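Local coordinates for tail fiber protein (Acinetobacter phage AM24, PDB 5W5P), which probably recognises the capsular polysaccharide of Acinetobacter baumannii as a trimeric tailspike whose elongated parallel beta-helix body is followed by a C-terminal beta-sandwich domain, at residues 479-484 / 490-495; 474-479 / 535-540; 515-520 / 578-583; 500-505 / 511-516. All blocks are in the same frame, centred on the assembly; numbering follows the deposited sequence.

Contact 1: residues 479-484 / 490-495; sequences NLISNL and RACTAD
Ile-481 and Arg-490 bring their CA atoms within 5.4 Å of each other where a weakly bonded helical turn, about 479-483, passes the residues leading into the strand that starts at Cys-492. Arg-490 contributes more than any other residue. With CG set anti to the carbonyl carbon (chi1 -55°) and the chain extended from there to NE, its methylenes run past the turn and deliver the guanidinium to the carbonyl that follows it. NE and NH2 grip that single oxygen side-on: NE lies 3.3 Å from Leu-484 O, and NH2 is 3.0 Å from Leu-484 O. The NH2 bond is the straighter, 152° at the hydrogen against 139° for NE. Both nitrogens come from the same face of the Leu-484 carbonyl, NE well above its plane and NH2 only tilted from it, while the oxygen stays in the guanidinium plane, so the pair limits rotation of the group. The turn belongs to the connection between strands 470-477 and 492-503, which lie in opposite sheets of the C-terminal beta-sandwich; Arg-490, just before the second strand, bonds back to Leu-484 and closes the loop between them. Along the arginine stem, Arg-490 CD passes Ile-481 O at 3.2 Å. Ile-481 turns its CG2 branch against Arg-490 CB, 3.6 Å away, and sends CD1 to within 4.4 Å of Cys-492 SG. Just past the helical turn, Leu-484 CD1 reaches Arg-490 CA at 4.2 Å. Val-535 packs against both Ile-481 and Arg-490, Ser-482 OG bonds to Thr-533 O, and Gln-441 of the third subunit lies against Leu-484.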
loop_
_atom_site.group_PDB
_atom_site.type_symbol
_atom_site.label_atom_id
_atom_site.label_comp_id
_atom_site.label_asym_id
_atom_site.label_seq_id
_atom_site.Cartn_x
_atom_site.Cartn_y
_atom_site.Cartn_z
ATOM N N ASN A 479 -36.417 9.837 18.217
ATOM C CA ASN A 479 -36.853 10.629 17.072
ATOM C C ASN A 479 -36.218 10.144 15.773
ATOM O O ASN A 479 -36.846 10.199 14.710
ATOM C CB ASN A 479 -36.535 12.106 17.307
ATOM C CG ASN A 479 -35.040 12.389 17.344
ATOM O OD1 ASN A 479 -34.274 11.662 17.976
ATOM N ND2 ASN A 479 -34.618 13.449 16.659
ATOM N N LEU A 480 -34.975 9.669 15.835
ATOM C CA LEU A 480 -34.323 9.165 14.631
ATOM C C LEU A 480 -34.790 7.758 14.277
ATOM O O LEU A 480 -34.773 7.388 13.098
ATOM C CB LEU A 480 -32.805 9.214 14.806
ATOM C CG LEU A 480 -32.302 10.635 15.079
ATOM C CD1 LEU A 480 -30.798 10.677 15.188
ATOM C CD2 LEU A 480 -32.790 11.604 14.008
ATOM N N ILE A 481 -35.215 6.968 15.268
ATOM C CA ILE A 481 -35.861 5.691 14.972
ATOM C C ILE A 481 -37.133 5.921 14.170
ATOM O O ILE A 481 -37.376 5.261 13.152
ATOM C CB ILE A 481 -36.152 4.915 16.268
ATOM C CG1 ILE A 481 -34.861 4.625 17.031
ATOM C CG2 ILE A 481 -36.873 3.616 15.956
ATOM C CD1 ILE A 481 -35.093 3.832 18.308
ATOM N N SER A 482 -37.969 6.864 14.620
ATOM C CA SER A 482 -39.190 7.197 13.895
ATOM C C SER A 482 -38.910 7.761 12.507
ATOM O O SER A 482 -39.767 7.651 11.624
ATOM C CB SER A 482 -40.024 8.197 14.695
ATOM O OG SER A 482 -40.347 7.681 15.974
ATOM N N ASN A 483 -37.731 8.353 12.295
ATOM C CA ASN A 483 -37.408 8.945 11.003
ATOM C C ASN A 483 -37.102 7.900 9.936
ATOM O O ASN A 483 -37.182 8.215 8.746
ATOM C CB ASN A 483 -36.224 9.900 11.149
ATOM C CG ASN A 483 -36.658 11.343 11.314
ATOM O OD1 ASN A 483 -36.304 12.203 10.504
ATOM N ND2 ASN A 483 -37.439 11.615 12.357
ATOM N N LEU A 484 -36.751 6.675 10.329
ATOM C CA LEU A 484 -36.447 5.632 9.357
ATOM C C LEU A 484 -37.658 5.342 8.479
ATOM O O LEU A 484 -38.808 5.406 8.924
ATOM C CB LEU A 484 -35.999 4.353 10.066
ATOM C CG LEU A 484 -34.777 4.507 10.971
ATOM C CD1 LEU A 484 -34.415 3.177 11.617
ATOM C CD2 LEU A 484 -33.607 5.064 10.186
ATOM N N ARG A 490 -36.906 -0.272 12.486
ATOM C CA ARG A 490 -36.976 0.603 13.652
ATOM C C ARG A 490 -36.655 -0.129 14.950
ATOM O O ARG A 490 -35.841 0.346 15.748
ATOM C CB ARG A 490 -38.357 1.250 13.730
ATOM C CG ARG A 490 -38.749 1.992 12.465
ATOM C CD ARG A 490 -39.724 3.115 12.750
ATOM N NE ARG A 490 -40.073 3.842 11.534
ATOM C CZ ARG A 490 -41.263 3.781 10.941
ATOM N NH1 ARG A 490 -42.225 3.023 11.455
ATOM N NH2 ARG A 490 -41.491 4.475 9.835
ATOM N N ALA A 491 -37.282 -1.282 15.176
ATOM C CA ALA A 491 -37.200 -1.951 16.470
ATOM C C ALA A 491 -35.767 -2.357 16.800
ATOM O O ALA A 491 -34.955 -2.648 15.917
ATOM C CB ALA A 491 -38.106 -3.183 16.491
ATOM N N CYS A 492 -35.465 -2.379 18.095
ATOM C CA CYS A 492 -34.160 -2.799 18.587
ATOM C C CYS A 492 -34.259 -3.004 20.091
ATOM O O CYS A 492 -35.254 -2.645 20.728
ATOM C CB CYS A 492 -33.070 -1.779 18.246
ATOM S SG CYS A 492 -33.348 -0.131 18.941
ATOM N N THR A 493 -33.216 -3.611 20.649
ATOM C CA THR A 493 -33.037 -3.724 22.087
ATOM C C THR A 493 -31.651 -3.205 22.441
ATOM O O THR A 493 -30.792 -3.036 21.568
ATOM C CB THR A 493 -33.217 -5.166 22.576
ATOM O OG1 THR A 493 -32.331 -6.040 21.866
ATOM C CG2 THR A 493 -34.651 -5.613 22.354
ATOM N N ALA A 494 -31.438 -2.945 23.729
ATOM C CA ALA A 494 -30.217 -2.276 24.152
ATOM C C ALA A 494 -30.037 -2.415 25.655
ATOM O O ALA A 494 -30.999 -2.614 26.404
ATOM C CB ALA A 494 -30.229 -0.794 23.759
ATOM N N ASP A 495 -28.780 -2.303 26.080
ATOM C CA ASP A 495 -28.394 -2.182 27.476
ATOM C C ASP A 495 -27.932 -0.757 27.756
ATOM O O ASP A 495 -27.496 -0.035 26.857
ATOM C CB ASP A 495 -27.269 -3.164 27.833
ATOM C CG ASP A 495 -27.697 -4.614 27.724
ATOM O OD1 ASP A 495 -28.917 -4.888 27.691
ATOM O OD2 ASP A 495 -26.803 -5.485 27.671
#

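Contact 2: residues 474-479 / 535-540; sequences AEIDTN and VYVAAS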
loop_
_atom_site.group_PDB
_atom_site.type_symbol
_atom_site.label_atom_id
_atom_site.label_comp_id
_atom_site.label_asym_id
_atom_site.label_seq_id
_atom_site.Cartn_x
_atom_site.Cartn_y
_atom_site.Cartn_z
ATOM N N ALA A 474 -31.161 9.925 33.289
ATOM C CA ALA A 474 -30.758 9.681 31.913
ATOM C C ALA A 474 -31.906 10.073 30.998
ATOM O O ALA A 474 -33.061 10.170 31.425
ATOM C CB ALA A 474 -30.362 8.218 31.689
ATOM N N GLU A 475 -31.570 10.305 29.731
ATOM C CA GLU A 475 -32.561 10.686 28.734
ATOM C C GLU A 475 -32.148 10.094 27.396
ATOM O O GLU A 475 -31.046 10.363 26.908
ATOM C CB GLU A 475 -32.688 12.206 28.652
ATOM C CG GLU A 475 -33.615 12.692 27.551
ATOM C CD GLU A 475 -33.617 14.200 27.423
ATOM O OE1 GLU A 475 -33.040 14.719 26.445
ATOM O OE2 GLU A 475 -34.195 14.871 28.302
ATOM N N ILE A 476 -33.021 9.283 26.815
ATOM C CA ILE A 476 -32.798 8.715 25.496
ATOM C C ILE A 476 -33.853 9.277 24.553
ATOM O O ILE A 476 -34.912 9.751 24.976
ATOM C CB ILE A 476 -32.836 7.173 25.513
ATOM C CG1 ILE A 476 -34.244 6.676 25.839
ATOM C CG2 ILE A 476 -31.823 6.623 26.515
ATOM C CD1 ILE A 476 -34.343 5.175 25.963
ATOM N N ASP A 477 -33.556 9.228 23.256
ATOM C CA ASP A 477 -34.452 9.766 22.242
ATOM C C ASP A 477 -34.726 8.723 21.170
ATOM O O ASP A 477 -33.848 7.928 20.817
ATOM C CB ASP A 477 -33.875 11.033 21.600
ATOM C CG ASP A 477 -34.954 11.988 21.124
ATOM O OD1 ASP A 477 -36.046 11.519 20.740
ATOM O OD2 ASP A 477 -34.710 13.213 21.141
ATOM N N THR A 478 -35.955 8.734 20.655
ATOM C CA THR A 478 -36.386 7.816 19.607
ATOM C C THR A 478 -36.703 8.534 18.301
ATOM O O THR A 478 -37.203 7.901 17.363
ATOM C CB THR A 478 -37.612 7.021 20.069
ATOM O OG1 THR A 478 -38.738 7.902 20.196
ATOM C CG2 THR A 478 -37.346 6.356 21.411
ATOM N N ASN A 479 -36.417 9.837 18.217
ATOM C CA ASN A 479 -36.853 10.629 17.072
ATOM C C ASN A 479 -36.218 10.144 15.773
ATOM O O ASN A 479 -36.846 10.199 14.710
ATOM C CB ASN A 479 -36.535 12.106 17.307
ATOM C CG ASN A 479 -35.040 12.389 17.344
ATOM O OD1 ASN A 479 -34.274 11.662 17.976
ATOM N ND2 ASN A 479 -34.618 13.449 16.659
ATOM N N VAL A 535 -42.423 5.073 18.255
ATOM C CA VAL A 535 -41.923 3.807 18.775
ATOM C C VAL A 535 -41.814 3.923 20.289
ATOM O O VAL A 535 -41.459 4.982 20.818
ATOM C CB VAL A 535 -40.567 3.418 18.150
ATOM C CG1 VAL A 535 -40.768 2.974 16.704
ATOM C CG2 VAL A 535 -39.580 4.572 18.245
ATOM N N TYR A 536 -42.117 2.835 20.983
ATOM C CA TYR A 536 -42.257 2.856 22.429
ATOM C C TYR A 536 -41.134 2.068 23.090
ATOM O O TYR A 536 -40.578 1.134 22.506
ATOM C CB TYR A 536 -43.624 2.304 22.836
ATOM C CG TYR A 536 -44.745 2.868 21.991
ATOM C CD1 TYR A 536 -45.261 4.136 22.245
ATOM C CD2 TYR A 536 -45.277 2.146 20.928
ATOM C CE1 TYR A 536 -46.281 4.666 21.474
ATOM C CE2 TYR A 536 -46.297 2.671 20.148
ATOM C CZ TYR A 536 -46.795 3.933 20.428
ATOM O OH TYR A 536 -47.810 4.468 19.664
ATOM N N VAL A 537 -40.804 2.468 24.318
ATOM C CA VAL A 537 -39.703 1.895 25.078
ATOM C C VAL A 537 -40.240 1.344 26.391
ATOM O O VAL A 537 -41.062 1.984 27.056
ATOM C CB VAL A 537 -38.595 2.938 25.345
ATOM C CG1 VAL A 537 -37.549 2.382 26.305
ATOM C CG2 VAL A 537 -37.953 3.388 24.039
ATOM N N ALA A 538 -39.773 0.153 26.758
ATOM C CA ALA A 538 -39.953 -0.399 28.092
ATOM C C ALA A 538 -38.577 -0.649 28.692
ATOM O O ALA A 538 -37.721 -1.267 28.051
ATOM C CB ALA A 538 -40.768 -1.692 28.058
ATOM N N ALA A 539 -38.363 -0.159 29.907
ATOM C CA ALA A 539 -37.088 -0.259 30.596
ATOM C C ALA A 539 -37.224 -1.110 31.854
ATOM O O ALA A 539 -38.298 -1.216 32.448
ATOM C CB ALA A 539 -36.558 1.128 30.975
ATOM N N SER A 540 -36.107 -1.702 32.265
ATOM C CA SER A 540 -36.078 -2.494 33.485
ATOM C C SER A 540 -34.716 -2.337 34.139
ATOM O O SER A 540 -33.688 -2.487 33.476
ATOM C CB SER A 540 -36.362 -3.967 33.187
ATOM O OG SER A 540 -36.447 -4.718 34.379
HETATM O O HOH W 1 -41.107 7.674 18.674
#
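Thr-478 OG1 has two polar partners: a water that donates to it at 2.8 Å, and Thr-576 O, to which it is also hydrogen-bonded. The same water lies 2.9 Å from Val-535 N and accepts from it, giving the two segments a one-water bridge in place of a direct hydrogen bond. Beside this bridge, the side chains of Thr-478 and Val-535 lie alongside one another, pointing opposite ways, with Thr-478 CB 3.6 Å from Val-535 CG2. The threonine's chi1 of 68° directs OG1 to the water and leaves the methyl to meet the next inward valine, Thr-478 CG2 standing 4.0 Å from Val-537 CG2. The other branch of that valine meets the isoleucine end, Ile-476 CD1 to Val-537 CG1 4.3 Å. Just before the threonine, Asp-477 OD1 accepts from Asn-479 N at 3.1 Å, the donor standing above the carboxylate plane; this Asx turn leads the chain out of its strand and into the helical turn that follows. Ile-620 also packs on Ile-476 and Thr-478. Apolar branches meeting between strands 470-477 and 535-546, one from each sheet, are what is expected of the interior of a beta-sandwich.

Contact 3: residues 515-520 / 578-583; sequences AKVSLV and YLLKLS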
loop_
_atom_site.group_PDB
_atom_site.type_symbol
_atom_site.label_atom_id
_atom_site.label_comp_id
_atom_site.label_asym_id
_atom_site.label_seq_id
_atom_site.Cartn_x
_atom_site.Cartn_y
_atom_site.Cartn_z
ATOM N N ALA A 515 -26.152 2.348 37.208
ATOM C CA ALA A 515 -27.368 1.588 36.965
ATOM C C ALA A 515 -27.220 0.767 35.693
ATOM O O ALA A 515 -26.648 1.233 34.702
ATOM C CB ALA A 515 -28.583 2.513 36.845
ATOM N N LYS A 516 -27.734 -0.456 35.725
ATOM C CA LYS A 516 -27.800 -1.320 34.554
ATOM C C LYS A 516 -29.258 -1.436 34.127
ATOM O O LYS A 516 -30.093 -1.934 34.891
ATOM C CB LYS A 516 -27.208 -2.695 34.858
ATOM C CG LYS A 516 -25.861 -2.650 35.569
ATOM C CD LYS A 516 -24.803 -1.972 34.717
ATOM C CE LYS A 516 -24.553 -2.755 33.435
ATOM N NZ LYS A 516 -23.428 -2.206 32.616
ATOM N N VAL A 517 -29.562 -0.972 32.916
ATOM C CA VAL A 517 -30.924 -0.941 32.394
ATOM C C VAL A 517 -30.981 -1.752 31.108
ATOM O O VAL A 517 -30.017 -1.775 30.336
ATOM C CB VAL A 517 -31.400 0.508 32.150
ATOM C CG1 VAL A 517 -32.820 0.529 31.614
ATOM C CG2 VAL A 517 -31.313 1.315 33.437
ATOM N N SER A 518 -32.110 -2.424 30.888
ATOM C CA SER A 518 -32.389 -3.136 29.648
ATOM C C SER A 518 -33.625 -2.529 28.994
ATOM O O SER A 518 -34.588 -2.174 29.681
ATOM C CB SER A 518 -32.597 -4.633 29.912
ATOM O OG SER A 518 -32.423 -5.398 28.732
ATOM N N LEU A 519 -33.594 -2.404 27.664
ATOM C CA LEU A 519 -34.646 -1.736 26.907
ATOM C C LEU A 519 -35.130 -2.605 25.756
ATOM O O LEU A 519 -34.378 -3.409 25.202
ATOM C CB LEU A 519 -34.172 -0.403 26.310
ATOM C CG LEU A 519 -33.428 0.582 27.196
ATOM C CD1 LEU A 519 -32.929 1.745 26.364
ATOM C CD2 LEU A 519 -34.353 1.064 28.277
ATOM N N VAL A 520 -36.388 -2.397 25.377
ATOM C CA VAL A 520 -36.932 -2.911 24.126
ATOM C C VAL A 520 -37.676 -1.768 23.445
ATOM O O VAL A 520 -38.424 -1.033 24.097
ATOM C CB VAL A 520 -37.857 -4.126 24.354
ATOM C CG1 VAL A 520 -38.881 -3.832 25.447
ATOM C CG2 VAL A 520 -38.535 -4.545 23.056
ATOM N N TYR A 578 -37.343 9.686 26.285
ATOM C CA TYR A 578 -37.695 8.932 27.480
ATOM C C TYR A 578 -36.761 9.362 28.599
ATOM O O TYR A 578 -35.537 9.306 28.445
ATOM C CB TYR A 578 -37.602 7.423 27.236
ATOM C CG TYR A 578 -38.855 6.845 26.613
ATOM C CD1 TYR A 578 -39.028 6.845 25.235
ATOM C CD2 TYR A 578 -39.871 6.310 27.403
ATOM C CE1 TYR A 578 -40.169 6.328 24.657
ATOM C CE2 TYR A 578 -41.022 5.791 26.831
ATOM C CZ TYR A 578 -41.162 5.803 25.457
ATOM O OH TYR A 578 -42.292 5.289 24.865
ATOM N N LEU A 579 -37.339 9.816 29.707
ATOM C CA LEU A 579 -36.575 10.191 30.888
ATOM C C LEU A 579 -36.523 8.998 31.834
ATOM O O LEU A 579 -37.566 8.526 32.296
ATOM C CB LEU A 579 -37.205 11.397 31.587
ATOM C CG LEU A 579 -37.702 12.572 30.740
ATOM C CD1 LEU A 579 -38.297 13.644 31.639
ATOM C CD2 LEU A 579 -36.583 13.152 29.890
ATOM N N LEU A 580 -35.320 8.510 32.113
ATOM C CA LEU A 580 -35.132 7.440 33.085
ATOM C C LEU A 580 -34.875 8.054 34.455
ATOM O O LEU A 580 -34.078 8.989 34.585
ATOM C CB LEU A 580 -33.975 6.531 32.671
ATOM C CG LEU A 580 -34.201 5.701 31.403
ATOM C CD1 LEU A 580 -33.690 6.442 30.175
ATOM C CD2 LEU A 580 -33.542 4.336 31.517
ATOM N N LYS A 581 -35.567 7.543 35.473
ATOM C CA LYS A 581 -35.533 8.136 36.802
ATOM C C LYS A 581 -35.382 7.059 37.867
ATOM O O LYS A 581 -35.883 5.940 37.720
ATOM C CB LYS A 581 -36.800 8.950 37.090
ATOM C CG LYS A 581 -37.340 9.743 35.916
ATOM C CD LYS A 581 -38.693 10.331 36.261
ATOM C CE LYS A 581 -39.209 11.225 35.159
ATOM N NZ LYS A 581 -40.444 11.927 35.604
ATOM N N LEU A 582 -34.697 7.419 38.952
ATOM C CA LEU A 582 -34.520 6.549 40.104
ATOM C C LEU A 582 -35.093 7.212 41.351
ATOM O O LEU A 582 -35.023 8.435 41.512
ATOM C CB LEU A 582 -33.042 6.209 40.326
ATOM C CG LEU A 582 -32.382 5.381 39.222
ATOM C CD1 LEU A 582 -30.884 5.259 39.458
ATOM C CD2 LEU A 582 -33.032 4.007 39.120
ATOM N N SER A 583 -35.653 6.392 42.236
ATOM C CA SER A 583 -36.285 6.865 43.457
ATOM C C SER A 583 -35.337 6.709 44.648
ATOM O O SER A 583 -34.198 6.249 44.522
ATOM C CB SER A 583 -37.599 6.120 43.699
ATOM O OG SER A 583 -37.390 4.717 43.739
#
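Val-517 and Leu-580 make the close part of this contact, their side chains reaching toward each other tip to tip until Val-517 CG1 is 3.9 Å from Leu-580 CD2. Their CA atoms remain 9.4 Å apart, and no hydrogen bond passes between the segments. Val-517 meets the leucine with the branch that stands anti to its backbone N (chi1 -180°). On the other side, the leucine's chi2 of 92° departs from the usual staggered values and turns CD2 to the valine. The fit is looser to either side along the strand: Ala-515 CB, with only a methyl to offer, stays 4.4 Å from Leu-582 CD1, and Leu-519 CD2 comes no nearer than 4.7 Å to Leu-580 CD2. Strands 509-523 and 577-582 run in roughly opposite directions in different sheets, and these inward residues form part of the hydrophobic layer of the C-terminal beta-sandwich. Met-496, from the strand next to 509-523, widens the layer by packing on Val-517, Leu-519 and Leu-580, while Ile-571 lies against Leu-580 from its own sheet. The outward residues have quite different surroundings. On strand 577-582, Leu-579 and Lys-581 point away from the layer on a partly exposed face, where Lys-581 NZ forms a salt bridge with Glu-572. The outer face of 515-520 is turned to other chains instead: Lys-516 NZ makes a salt bridge with Asp-495 OD1 of the third subunit, and Val-520 packs on Phe-499 of the second.

Contact 4: residues 500-505 / 511-516; sequences MQMKTA and GAAVAK
Met-500 and Met-502, both selenomethionine in this crystal, lie on the same face of the sheet and converge on one small residue of the partner strand. Met-500 CE comes to 3.7 Å from Ala-513 CB, and Met-502 CE closes on Ala-513 CB at 3.8 Å. They get there by different bends. Met-500 is extended as far as the selenium and then folds at chi3 (-79°), which carries Met-500 CE across the partner backbone to 3.6 Å from Ala-515 N. Met-502 folds earlier, at chi2 (-59°); its CG lies against the bare backbone of Gly-511, 3.7 Å from Gly-511 C, and the rest of the chain runs from there toward the alanine. Beneath these side chains is an antiparallel beta hairpin made by strands 492-503 and 509-523, part of one sheet of the C-terminal beta-sandwich. Met-500 and Ala-513 form a hydrogen-bonded pair, with Met-500 N to Ala-513 O 2.8 Å and Ala-513 N to Met-500 O 3.0 Å. Met-502 and Gly-511 form the next such pair: Met-502 N lies 3.0 Å from Gly-511 O, whereas the return bond from Gly-511 N is weak. Gln-501 and Ala-512, the non-hydrogen-bonded pair between them, point to the opposite face. There Gln-501 NE2 bonds to Gln-522 OE1 of the third subunit and its OE1 to Ser-612 OG, also of the third subunit, while Ala-512 packs on that Gln-522. On the selenomethionine face, Val-599 touches both Met-500 and Met-502, Phe-544 packs on Met-500, and Phe-564 on Met-502.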
loop_
_atom_site.group_PDB
_atom_site.type_symbol
_atom_site.label_atom_id
_atom_site.label_comp_id
_atom_site.label_asym_id
_atom_site.label_seq_id
_atom_site.Cartn_x
_atom_site.Cartn_y
_atom_site.Cartn_z
HETATM N N MSE A 500 -23.345 7.482 37.261
HETATM C CA MSE A 500 -23.794 8.740 37.835
HETATM C C MSE A 500 -22.796 9.272 38.851
HETATM O O MSE A 500 -22.423 8.576 39.799
HETATM C CB MSE A 500 -25.162 8.576 38.500
HETATM C CG MSE A 500 -26.252 8.023 37.597
HETATM SE SE MSE A 500 -27.674 7.136 38.611
HETATM C CE MSE A 500 -26.764 5.446 38.961
ATOM N N GLN A 501 -22.374 10.516 38.652
ATOM C CA GLN A 501 -21.494 11.214 39.580
ATOM C C GLN A 501 -22.289 12.356 40.202
ATOM O O GLN A 501 -22.673 13.302 39.506
ATOM C CB GLN A 501 -20.242 11.722 38.866
ATOM C CG GLN A 501 -19.293 10.605 38.455
ATOM C CD GLN A 501 -18.120 11.096 37.614
ATOM O OE1 GLN A 501 -18.307 11.686 36.549
ATOM N NE2 GLN A 501 -16.906 10.850 38.095
HETATM N N MSE A 502 -22.549 12.260 41.502
HETATM C CA MSE A 502 -23.261 13.324 42.204
HETATM C C MSE A 502 -22.275 14.418 42.579
HETATM O O MSE A 502 -21.278 14.166 43.261
HETATM C CB MSE A 502 -23.982 12.794 43.449
HETATM C CG MSE A 502 -24.324 11.313 43.404
HETATM SE SE MSE A 502 -25.463 10.789 41.900
HETATM C CE MSE A 502 -25.271 8.860 42.085
ATOM N N LYS A 503 -22.557 15.635 42.125
ATOM C CA LYS A 503 -21.633 16.746 42.269
ATOM C C LYS A 503 -22.338 17.940 42.892
ATOM O O LYS A 503 -23.562 18.082 42.813
ATOM C CB LYS A 503 -21.026 17.150 40.919
ATOM C CG LYS A 503 -20.361 16.012 40.165
ATOM C CD LYS A 503 -19.790 16.505 38.846
ATOM C CE LYS A 503 -19.139 15.383 38.066
ATOM N NZ LYS A 503 -18.485 15.914 36.844
ATOM N N THR A 504 -21.539 18.800 43.520
ATOM C CA THR A 504 -22.016 20.073 44.038
ATOM C C THR A 504 -22.113 21.072 42.889
ATOM O O THR A 504 -21.942 20.729 41.716
ATOM C CB THR A 504 -21.091 20.579 45.140
ATOM O OG1 THR A 504 -19.799 20.846 44.584
ATOM C CG2 THR A 504 -20.958 19.547 46.248
ATOM N N ALA A 505 -22.377 22.336 43.219
ATOM C CA ALA A 505 -22.409 23.369 42.189
ATOM C C ALA A 505 -21.044 23.552 41.538
ATOM O O ALA A 505 -20.968 23.798 40.328
ATOM C CB ALA A 505 -22.902 24.688 42.782
ATOM N N GLY A 511 -20.678 11.634 45.553
ATOM C CA GLY A 511 -21.218 10.290 45.467
ATOM C C GLY A 511 -21.052 9.743 44.069
ATOM O O GLY A 511 -20.768 10.480 43.118
ATOM N N ALA A 512 -21.233 8.431 43.952
ATOM C CA ALA A 512 -21.076 7.768 42.667
ATOM C C ALA A 512 -21.860 6.467 42.681
ATOM O O ALA A 512 -21.869 5.751 43.682
ATOM C CB ALA A 512 -19.599 7.504 42.343
ATOM N N ALA A 513 -22.505 6.171 41.558
ATOM C CA ALA A 513 -23.298 4.962 41.412
ATOM C C ALA A 513 -23.349 4.592 39.938
ATOM O O ALA A 513 -22.916 5.355 39.069
ATOM C CB ALA A 513 -24.711 5.152 41.973
ATOM N N VAL A 514 -23.888 3.410 39.660
ATOM C CA VAL A 514 -24.070 2.959 38.285
ATOM C C VAL A 514 -25.330 2.106 38.226
ATOM O O VAL A 514 -25.569 1.270 39.105
ATOM C CB VAL A 514 -22.833 2.195 37.762
ATOM C CG1 VAL A 514 -22.390 1.140 38.757
ATOM C CG2 VAL A 514 -23.101 1.580 36.390
ATOM N N ALA A 515 -26.152 2.348 37.208
ATOM C CA ALA A 515 -27.368 1.588 36.965
ATOM C C ALA A 515 -27.220 0.767 35.693
ATOM O O ALA A 515 -26.648 1.233 34.702
ATOM C CB ALA A 515 -28.583 2.513 36.845
ATOM N N LYS A 516 -27.734 -0.456 35.725
ATOM C CA LYS A 516 -27.800 -1.320 34.554
ATOM C C LYS A 516 -29.258 -1.436 34.127
ATOM O O LYS A 516 -30.093 -1.934 34.891
ATOM C CB LYS A 516 -27.208 -2.695 34.858
ATOM C CG LYS A 516 -25.861 -2.650 35.569
ATOM C CD LYS A 516 -24.803 -1.972 34.717
ATOM C CE LYS A 516 -24.553 -2.755 33.435
ATOM N NZ LYS A 516 -23.428 -2.206 32.616
#

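All four contacts lie in the C-terminal domain, their centres 43 to 50 Å from the centre of the chain. Contacts 1 and 2, with centres about 9 Å apart, share Asn-479 and meet where Ile-481 CG2 packs on Val-535 CG2 at 3.7 Å. Contacts 2 and 3 both span the two sheets of the sandwich, about 8 Å apart between centres; strands 470-477 and 577-582 pair side by side, with Ile-476 O 2.8 Å from Tyr-578 N. Contact 4 pairs two strands within one sheet and continues the interior beyond contact 3, Met-500 SE lying 3.8 Å from Leu-582 CD1. Contacts 1 and 4 sit about 27 Å apart between centres, toward the two ends of strand 492-503.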